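Local coordinates for protein enoyl-CoA hydratase EchA1 (Mycobacterium marinum, PDB 3QXI) that probably catalyses the reversible addition of water to the double bond of enoyl-CoA thioesters, at residues 125-130 and 181-186. Residues are numbered along the deposited sequence; the frame is centred on the assembly and turned at random.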
loop_
_atom_site.group_PDB
_atom_site.type_symbol
_atom_site.label_atom_id
_atom_site.label_comp_id
_atom_site.label_asym_id
_atom_site.label_seq_id
_atom_site.Cartn_x
_atom_site.Cartn_y
_atom_site.Cartn_z
ATOM N N ASP B 125 -14.533 4.075 -7.406
ATOM C CA ASP B 125 -13.676 2.887 -7.463
ATOM C C ASP B 125 -12.559 3.007 -8.481
ATOM O O ASP B 125 -11.488 2.439 -8.292
ATOM C CB ASP B 125 -14.524 1.638 -7.743
ATOM C CG ASP B 125 -15.714 1.527 -6.767
ATOM O OD1 ASP B 125 -15.491 1.525 -5.539
ATOM O OD2 ASP B 125 -16.860 1.515 -7.232
ATOM N N LEU B 126 -12.844 3.746 -9.561
ATOM C CA LEU B 126 -11.943 3.843 -10.716
ATOM C C LEU B 126 -11.929 5.301 -11.169
ATOM O O LEU B 126 -12.956 5.983 -11.105
ATOM C CB LEU B 126 -12.418 2.919 -11.865
ATOM C CG LEU B 126 -12.652 1.446 -11.474
ATOM C CD1 LEU B 126 -13.425 0.634 -12.551
ATOM C CD2 LEU B 126 -11.317 0.771 -11.126
ATOM N N ILE B 127 -10.760 5.765 -11.594
ATOM C CA ILE B 127 -10.605 7.144 -12.096
ATOM C C ILE B 127 -10.120 7.178 -13.515
ATOM O O ILE B 127 -9.115 6.560 -13.834
ATOM C CB ILE B 127 -9.631 7.997 -11.272
ATOM C CG1 ILE B 127 -10.084 8.052 -9.813
ATOM C CG2 ILE B 127 -9.567 9.417 -11.900
ATOM C CD1 ILE B 127 -9.048 8.705 -8.830
ATOM N N VAL B 128 -10.877 7.868 -14.372
ATOM C CA VAL B 128 -10.428 8.193 -15.709
ATOM C C VAL B 128 -10.186 9.704 -15.765
ATOM O O VAL B 128 -11.089 10.520 -15.444
ATOM C CB VAL B 128 -11.453 7.714 -16.783
ATOM C CG1 VAL B 128 -11.048 8.171 -18.181
ATOM C CG2 VAL B 128 -11.615 6.185 -16.704
ATOM N N ALA B 129 -8.974 10.086 -16.166
ATOM C CA ALA B 129 -8.582 11.480 -16.050
ATOM C C ALA B 129 -7.983 11.977 -17.334
ATOM O O ALA B 129 -7.128 11.310 -17.923
ATOM C CB ALA B 129 -7.596 11.655 -14.922
ATOM N N ALA B 130 -8.463 13.138 -17.778
ATOM C CA ALA B 130 -7.829 13.891 -18.841
ATOM C C ALA B 130 -6.331 14.073 -18.575
ATOM O O ALA B 130 -5.930 14.377 -17.447
ATOM C CB ALA B 130 -8.488 15.229 -18.962
ATOM N N LEU B 181 1.403 6.485 -10.612
ATOM C CA LEU B 181 1.386 5.977 -9.255
ATOM C C LEU B 181 0.246 4.969 -9.052
ATOM O O LEU B 181 0.149 4.345 -7.973
ATOM C CB LEU B 181 1.302 7.132 -8.261
ATOM C CG LEU B 181 2.527 8.018 -8.216
ATOM C CD1 LEU B 181 2.255 9.192 -7.314
ATOM C CD2 LEU B 181 3.795 7.179 -7.780
ATOM N N GLY B 182 -0.616 4.819 -10.068
ATOM C CA GLY B 182 -1.660 3.803 -10.043
ATOM C C GLY B 182 -2.950 4.226 -9.358
ATOM O O GLY B 182 -3.814 3.389 -9.104
ATOM N N MET B 183 -3.062 5.514 -9.051
ATOM C CA MET B 183 -4.303 6.126 -8.606
ATOM C C MET B 183 -5.303 6.358 -9.758
ATOM O O MET B 183 -6.480 6.101 -9.595
ATOM C CB MET B 183 -4.002 7.440 -7.901
ATOM C CG MET B 183 -5.231 8.273 -7.608
ATOM S SD MET B 183 -4.809 9.679 -6.595
ATOM C CE MET B 183 -6.144 10.821 -6.985
ATOM N N VAL B 184 -4.820 6.830 -10.912
ATOM C CA VAL B 184 -5.651 7.071 -12.091
ATOM C C VAL B 184 -5.567 5.832 -12.984
ATOM O O VAL B 184 -4.467 5.402 -13.342
ATOM C CB VAL B 184 -5.183 8.344 -12.853
ATOM C CG1 VAL B 184 -5.754 8.404 -14.292
ATOM C CG2 VAL B 184 -5.550 9.567 -12.066
ATOM N N ASN B 185 -6.709 5.256 -13.347
ATOM C CA ASN B 185 -6.692 3.984 -14.077
ATOM C C ASN B 185 -6.381 4.187 -15.565
ATOM O O ASN B 185 -5.612 3.419 -16.185
ATOM C CB ASN B 185 -8.022 3.239 -13.919
ATOM C CG ASN B 185 -8.276 2.802 -12.508
ATOM O OD1 ASN B 185 -8.798 3.573 -11.704
ATOM N ND2 ASN B 185 -7.891 1.553 -12.183
ATOM N N VAL B 186 -6.985 5.241 -16.115
ATOM C CA VAL B 186 -6.935 5.550 -17.529
ATOM C C VAL B 186 -6.731 7.044 -17.728
ATOM O O VAL B 186 -7.461 7.869 -17.152
ATOM C CB VAL B 186 -8.247 5.194 -18.268
ATOM C CG1 VAL B 186 -8.087 5.485 -19.736
ATOM C CG2 VAL B 186 -8.621 3.718 -18.069
#
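Asn185 meets Ile127 with its side-chain amide, in the place where a strand partner's carbonyl would sit. The amide oxygen OD1 accepts the backbone N-H of Ile127 at 2.9 Å, the bond being fairly straight (162° at the hydrogen) and the donor tilted 20° from the carbonyl plane. CB of Asn185 already points toward strand 126-130; chi1 (-66°) puts CG beside the backbone N, and the turn about CB-CG then brings OD1 to Ile127 N. The Asn185 and Leu126 side chains cross at about a right angle, with Leu126 CD2 3.7 Å from Asn185 ND2. ND2 is turned to the second subunit, where it donates to Glu165 OE1 and Ala161 O, so one side chain ties the sheet edge to the trimer interface. Ile127 O takes two N-H groups, that of Asn185 at a short 2.8 Å and that of Val186 weakly. This is the start of the last parallel pairing in the crotonase-fold sheet, where 186-188 adds to strand 126-130 as its outermost strand within the chain. Regular pairing takes over when Ala129 N meets Val186 O at 2.9 Å; the backbone of Val128 bonds to Ala107 and Val109 of strand 105-109, and Ala129 pairs again with Ala188. Side chains then divide between two faces. Val128 and Val186 lie side by side, pointing the same way, with Val128 reaching Ala196 and Leu200 of helix 193-205. On the other face Val184 sets CG1 3.8 Å from Ala129 CB, and the extended Met183 brings its CG and CE each to 4.0 Å from Ile127 CD1, beside Phe135.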